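PDB 4XHF: Na-translocating NADH-quinone reductase subunit C NqrC from Shewanella oneidensis, which is the subunit C of a Na-translocating NADH-quinone reductase, with an FMN-binding domain that holds flavin mononucleotide. Local coordinates for residues L34-K37 / R38-Q42; V122-D125 / S126-S130. One frame throughout, in Å; residues are numbered along the deposited sequence.

Contact 1 comes first along the chain and contact 2 later, with no overlap between them. Contact 1 lies within helix 29-48, near the start of the modelled chain. Contact 2 is the turn of the beta hairpin formed by strands 113-123 and 129-139, part of the antiparallel sheet. Their centres are about 22 Å apart, and their nearest atoms are about 8 Å apart, so they do not touch. Strand 113-123 relates the two: Leu41 of the helix packs on Arg118 and Phe120, and the same strand runs on to Val122 and Phe123 of the hairpin. Both are surface contacts. Neither segment pair includes a residue of the flavin mononucleotide pocket.

Contact 1: residues L34-K37 / R38-Q42; sequences LAKK and RDELQ
The carbonyl oxygen Leu34 O is met by two parts of Arg38. Arg38 N donates to it at 2.9 Å with an N-H...O angle of 148°. The guanidinium of Arg38 then folds back along the helix, and Leu34 O lies 3.7 Å above its plane, over its centre. The chain bends at chi3 (-49°), which turns the flat group back over the preceding turn. There Arg38 NH1 comes 3.5 Å from Ala35 CA. Arg38 NE forms a salt bridge with Asp87, so this side chain ties the helix to a neighbouring loop. The whole contact is one piece of alpha helix, with successive i to i+4 backbone bonds. The shortest is Leu41 N to Lys37 O at 2.8 Å. A side-chain pair at the same spacing lies on another side of the helix. Lys36 NZ forms a salt bridge with Glu40 OE2 at 3.1 Å and reaches that oxygen nearly along its C-O axis. The lysine runs extended as far as CE and bends only at its last torsion. Lys37 NZ stays 4.1 Å from Glu40 OE1, too far for a second salt bridge, though its positive charge probably still helps to stabilise the ionised carboxylate. Asp39 directs its carboxylate to Arg60 on helix 58-66 in a salt bridge. Leu41 is buried and packs on Leu86 and strand 113-123.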
ATOM      1  N   LEU A  34      -4.177 -16.831 -11.922  1.00 25.08           N
ATOM      2  CA  LEU A  34      -4.654 -15.452 -11.947  1.00 23.66           C
ATOM      3  C   LEU A  34      -5.921 -15.299 -11.119  1.00 23.97           C
ATOM      4  O   LEU A  34      -6.090 -14.312 -10.403  1.00 23.55           O
ATOM      5  CB  LEU A  34      -4.913 -14.995 -13.383  1.00 23.14           C
ATOM      6  CG  LEU A  34      -3.675 -14.637 -14.205  1.00 24.52           C
ATOM      7  CD1 LEU A  34      -4.030 -14.526 -15.678  1.00 24.88           C
ATOM      8  CD2 LEU A  34      -3.050 -13.340 -13.707  1.00 25.46           C
ATOM      9  N   ALA A  35      -6.810 -16.281 -11.224  1.00 25.32           N
ATOM     10  CA  ALA A  35      -8.051 -16.271 -10.461  1.00 24.31           C
ATOM     11  C   ALA A  35      -7.756 -16.297  -8.965  1.00 23.75           C
ATOM     12  O   ALA A  35      -8.434 -15.638  -8.177  1.00 25.21           O
ATOM     13  CB  ALA A  35      -8.925 -17.449 -10.855  1.00 25.55           C
ATOM     14  N   LYS A  36      -6.735 -17.056  -8.584  1.00 22.97           N
ATOM     15  CA  LYS A  36      -6.354 -17.187  -7.183  1.00 22.18           C
ATOM     16  C   LYS A  36      -5.784 -15.879  -6.648  1.00 22.15           C
ATOM     17  O   LYS A  36      -6.111 -15.457  -5.539  1.00 22.21           O
ATOM     18  CB  LYS A  36      -5.333 -18.314  -7.016  1.00 24.44           C
ATOM     19  CG  LYS A  36      -4.891 -18.549  -5.581  1.00 26.94           C
ATOM     20  CD  LYS A  36      -3.858 -19.659  -5.494  1.00 30.76           C
ATOM     21  CE  LYS A  36      -3.082 -19.592  -4.188  1.00 35.42           C
ATOM     22  NZ  LYS A  36      -3.973 -19.675  -2.999  1.00 41.03           N
ATOM     23  N   LYS A  37      -4.932 -15.242  -7.446  1.00 24.45           N
ATOM     24  CA  LYS A  37      -4.273 -14.006  -7.038  1.00 22.97           C
ATOM     25  C   LYS A  37      -5.248 -12.832  -7.029  1.00 19.52           C
ATOM     26  O   LYS A  37      -5.104 -11.903  -6.233  1.00 19.35           O
ATOM     27  CB  LYS A  37      -3.094 -13.695  -7.964  1.00 24.70           C
ATOM     28  CG  LYS A  37      -2.018 -14.773  -7.990  1.00 32.44           C
ATOM     29  CD  LYS A  37      -1.227 -14.844  -6.689  1.00 39.39           C
ATOM     30  CE  LYS A  37      -0.285 -13.655  -6.531  1.00 44.72           C
ATOM     31  NZ  LYS A  37       0.643 -13.823  -5.376  1.00 46.04           N
ATOM     32  N   ARG A  38      -6.237 -12.872  -7.915  1.00 19.14           N
ATOM     33  CA  ARG A  38      -7.232 -11.812  -7.977  1.00 17.49           C
ATOM     34  C   ARG A  38      -8.125 -11.851  -6.741  1.00 15.14           C
ATOM     35  O   ARG A  38      -8.539 -10.810  -6.237  1.00 16.03           O
ATOM     36  CB  ARG A  38      -8.078 -11.935  -9.246  1.00 20.88           C
ATOM     37  CG  ARG A  38      -8.725 -10.626  -9.666  1.00 23.80           C
ATOM     38  CD  ARG A  38      -9.608 -10.788 -10.893  1.00 25.27           C
ATOM     39  NE  ARG A  38      -8.936 -11.513 -11.971  1.00 27.40           N
ATOM     40  CZ  ARG A  38      -9.095 -12.811 -12.230  1.00 27.20           C
ATOM     41  NH1 ARG A  38      -9.915 -13.557 -11.495  1.00 27.71           N
ATOM     42  NH2 ARG A  38      -8.433 -13.365 -13.235  1.00 26.15           N
ATOM     43  N   ASP A  39      -8.419 -13.055  -6.259  1.00 15.85           N
ATOM     44  CA  ASP A  39      -9.213 -13.219  -5.045  1.00 17.04           C
ATOM     45  C   ASP A  39      -8.464 -12.685  -3.830  1.00 14.31           C
ATOM     46  O   ASP A  39      -9.028 -11.958  -3.014  1.00 16.01           O
ATOM     47  CB  ASP A  39      -9.573 -14.689  -4.822  1.00 21.48           C
ATOM     48  CG  ASP A  39     -10.624 -15.194  -5.792  1.00 22.73           C
ATOM     49  OD1 ASP A  39     -11.322 -14.364  -6.414  1.00 23.10           O
ATOM     50  OD2 ASP A  39     -10.761 -16.428  -5.921  1.00 24.80           O
ATOM     51  N   GLU A  40      -7.194 -13.059  -3.709  1.00 14.36           N
ATOM     52  CA  GLU A  40      -6.350 -12.564  -2.628  1.00 15.70           C
ATOM     53  C   GLU A  40      -6.230 -11.045  -2.703  1.00 12.59           C
ATOM     54  O   GLU A  40      -6.320 -10.357  -1.688  1.00 11.73           O
ATOM     55  CB  GLU A  40      -4.963 -13.212  -2.687  1.00 19.46           C
ATOM     56  CG  GLU A  40      -4.975 -14.718  -2.434  1.00 23.81           C
ATOM     57  CD  GLU A  40      -3.645 -15.386  -2.731  1.00 27.25           C
ATOM     58  OE1 GLU A  40      -2.694 -14.684  -3.135  1.00 28.71           O
ATOM     59  OE2 GLU A  40      -3.552 -16.621  -2.560  1.00 27.12           O
ATOM     60  N   LEU A  41      -6.037 -10.534  -3.914  1.00 13.56           N
ATOM     61  CA  LEU A  41      -5.951  -9.097  -4.151  1.00 12.69           C
ATOM     62  C   LEU A  41      -7.197  -8.372  -3.651  1.00 11.68           C
ATOM     63  O   LEU A  41      -7.102  -7.392  -2.914  1.00 10.96           O
ATOM     64  CB  LEU A  41      -5.749  -8.824  -5.642  1.00 13.04           C
ATOM     65  CG  LEU A  41      -5.670  -7.361  -6.080  1.00 14.82           C
ATOM     66  CD1 LEU A  41      -4.496  -6.661  -5.424  1.00 16.49           C
ATOM     67  CD2 LEU A  41      -5.563  -7.270  -7.590  1.00 15.34           C
ATOM     68  N   GLN A  42      -8.365  -8.863  -4.055  1.00 12.56           N
ATOM     69  CA  GLN A  42      -9.632  -8.260  -3.658  1.00 10.74           C
ATOM     70  C   GLN A  42      -9.784  -8.249  -2.141  1.00 11.29           C
ATOM     71  O   GLN A  42     -10.236  -7.263  -1.561  1.00 12.21           O
ATOM     72  CB  GLN A  42     -10.803  -9.006  -4.306  1.00 11.31           C
ATOM     73  CG  GLN A  42     -10.968  -8.720  -5.795  1.00 11.79           C
ATOM     74  CD  GLN A  42     -12.101  -9.508  -6.426  1.00 14.70           C
ATOM     75  OE1 GLN A  42     -12.292 -10.688  -6.134  1.00 20.26           O
ATOM     76  NE2 GLN A  42     -12.863  -8.854  -7.296  1.00 18.11           N
TER

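Contact 2: residues V122-D125 / S126-S130; sequences VFDD and SGKLS
Phe123 and Leu129 form an antiparallel non-hydrogen-bonded pair where the hairpin packs closely. Their side chains diverge, yet the end of Leu129 comes back to the ring. Leu129 CD1 lies over one face of the Phe123 ring, 4.1 Å from Phe123 CE1. The backbone of Lys128 reaches the ring edge, with its carbonyl carbon near the ring plane. Phe123 CA also makes a CA-H...O contact of 3.3 Å with Lys128 O. Backbone bonds flank this pair. Ser130 N gives a short bond of 2.6 Å to Val122 O. Asp124 N donates to Lys128 O at 3.0 Å. Val122 is buried on the sheet and packs on Ala49, Val51 and Val133.

Strands 113-123 and 129-139 are joined here as a beta hairpin, with a type I turn from Asp124 to Gly127. Gly127 N closes the turn on Asp124 O at 2.9 Å. Gly127 has a positive phi of 87°, a backbone shape in which a side chain would collide with the carbonyl oxygen of Ser126. Asp124 braces the turn from inside. Its chi1 of 56° places CG between its own N and carbonyl carbon, and this brings OD1 of Asp124 over the backbone N-H groups of the turn. Asp124 OD1 accepts Lys128 N at 2.9 Å on its syn side, 35° out of the carboxylate plane.

The outer side is looser. Asp125, Ser126, Gly127 and Lys128 are exposed, and the CB of Asp125 points away from residues 126-130. A water donates to Asp124 OD2 at 2.7 Å and only weakly to Leu129 O. Lys128 curls back instead of stretching out, and its NZ donates to a lone pair of Leu129 O.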
ATOM      1  N   VAL A 122     -12.034   3.376  -3.043  1.00 11.60           N
ATOM      2  CA  VAL A 122     -13.029   2.620  -2.285  1.00  9.98           C
ATOM      3  C   VAL A 122     -14.159   3.537  -1.823  1.00  8.84           C
ATOM      4  O   VAL A 122     -13.911   4.610  -1.275  1.00  9.04           O
ATOM      5  CB  VAL A 122     -12.396   1.929  -1.064  1.00  9.25           C
ATOM      6  CG1 VAL A 122     -13.402   1.003  -0.392  1.00 11.88           C
ATOM      7  CG2 VAL A 122     -11.148   1.155  -1.479  1.00  9.76           C
ATOM      8  N   PHE A 123     -15.395   3.099  -2.049  1.00 11.80           N
ATOM      9  CA  PHE A 123     -16.580   3.886  -1.718  1.00 12.42           C
ATOM     10  C   PHE A 123     -17.447   3.172  -0.684  1.00 16.16           C
ATOM     11  O   PHE A 123     -17.566   1.947  -0.704  1.00 19.56           O
ATOM     12  CB  PHE A 123     -17.400   4.165  -2.981  1.00 13.61           C
ATOM     13  CG  PHE A 123     -16.621   4.837  -4.075  1.00 13.28           C
ATOM     14  CD1 PHE A 123     -16.565   6.219  -4.155  1.00 14.13           C
ATOM     15  CD2 PHE A 123     -15.945   4.089  -5.024  1.00 11.49           C
ATOM     16  CE1 PHE A 123     -15.849   6.839  -5.160  1.00 14.27           C
ATOM     17  CE2 PHE A 123     -15.228   4.705  -6.029  1.00 12.28           C
ATOM     18  CZ  PHE A 123     -15.180   6.082  -6.096  1.00 13.12           C
ATOM     19  N   ASP A 124     -18.055   3.938   0.215  1.00 14.44           N
ATOM     20  CA  ASP A 124     -18.989   3.375   1.179  1.00 18.40           C
ATOM     21  C   ASP A 124     -20.325   3.114   0.498  1.00 24.77           C
ATOM     22  O   ASP A 124     -20.480   3.379  -0.695  1.00 22.67           O
ATOM     23  CB  ASP A 124     -19.168   4.307   2.380  1.00 20.10           C
ATOM     24  CG  ASP A 124     -19.606   5.709   1.982  1.00 21.18           C
ATOM     25  OD1 ASP A 124     -20.253   5.872   0.926  1.00 22.34           O
ATOM     26  OD2 ASP A 124     -19.307   6.657   2.738  1.00 23.34           O
ATOM     27  N   ASP A 125     -21.293   2.613   1.255  1.00 35.11           N
ATOM     28  CA  ASP A 125     -22.611   2.320   0.705  1.00 43.77           C
ATOM     29  C   ASP A 125     -23.304   3.585   0.201  1.00 42.00           C
ATOM     30  O   ASP A 125     -24.168   3.521  -0.674  1.00 46.20           O
ATOM     31  CB  ASP A 125     -23.480   1.630   1.755  1.00 51.50           C
ATOM     32  CG  ASP A 125     -22.873   0.331   2.242  1.00 57.90           C
ATOM     33  OD1 ASP A 125     -21.632   0.200   2.189  1.00 58.60           O
ATOM     34  OD2 ASP A 125     -23.636  -0.559   2.673  1.00 61.73           O
ATOM     35  N   SER A 126     -22.917   4.729   0.753  1.00 35.88           N
ATOM     36  CA  SER A 126     -23.499   6.006   0.357  1.00 31.48           C
ATOM     37  C   SER A 126     -22.946   6.485  -0.985  1.00 28.72           C
ATOM     38  O   SER A 126     -23.451   7.446  -1.560  1.00 29.89           O
ATOM     39  CB  SER A 126     -23.244   7.060   1.440  1.00 31.90           C
ATOM     40  OG  SER A 126     -23.813   8.309   1.088  1.00 34.29           O
ATOM     41  N   GLY A 127     -21.907   5.813  -1.479  1.00 27.18           N
ATOM     42  CA  GLY A 127     -21.292   6.167  -2.748  1.00 22.01           C
ATOM     43  C   GLY A 127     -20.213   7.228  -2.620  1.00 14.88           C
ATOM     44  O   GLY A 127     -19.646   7.673  -3.619  1.00 14.03           O
ATOM     45  N   LYS A 128     -19.936   7.636  -1.387  1.00 15.91           N
ATOM     46  CA  LYS A 128     -18.902   8.625  -1.103  1.00 16.62           C
ATOM     47  C   LYS A 128     -17.544   7.940  -0.975  1.00 15.78           C
ATOM     48  O   LYS A 128     -17.457   6.825  -0.459  1.00 16.78           O
ATOM     49  CB  LYS A 128     -19.247   9.395   0.177  1.00 19.73           C
ATOM     50  CG  LYS A 128     -18.131  10.270   0.738  1.00 26.54           C
ATOM     51  CD  LYS A 128     -17.763  11.404  -0.202  1.00 33.29           C
ATOM     52  CE  LYS A 128     -16.673  12.285   0.394  1.00 35.44           C
ATOM     53  NZ  LYS A 128     -15.394  11.553   0.614  1.00 33.51           N
ATOM     54  N   LEU A 129     -16.493   8.606  -1.445  1.00 16.42           N
ATOM     55  CA  LEU A 129     -15.137   8.073  -1.352  1.00 14.23           C
ATOM     56  C   LEU A 129     -14.772   7.768   0.099  1.00 16.79           C
ATOM     57  O   LEU A 129     -14.808   8.649   0.959  1.00 18.52           O
ATOM     58  CB  LEU A 129     -14.128   9.056  -1.950  1.00 13.42           C
ATOM     59  CG  LEU A 129     -12.670   8.586  -1.977  1.00 12.77           C
ATOM     60  CD1 LEU A 129     -12.483   7.428  -2.950  1.00 12.88           C
ATOM     61  CD2 LEU A 129     -11.736   9.731  -2.326  1.00 11.15           C
ATOM     62  N   SER A 130     -14.413   6.514   0.355  1.00 14.36           N
ATOM     63  CA  SER A 130     -14.098   6.048   1.701  1.00 13.94           C
ATOM     64  C   SER A 130     -12.590   6.055   1.928  1.00 12.38           C
ATOM     65  O   SER A 130     -12.111   6.489   2.973  1.00 12.39           O
ATOM     66  CB  SER A 130     -14.669   4.645   1.919  1.00 18.11           C
ATOM     67  OG  SER A 130     -14.576   4.248   3.277  1.00 23.94           O
TER
HETATM   68  O   HOH W   1     -16.991   7.919   3.457  1.00 31.26           O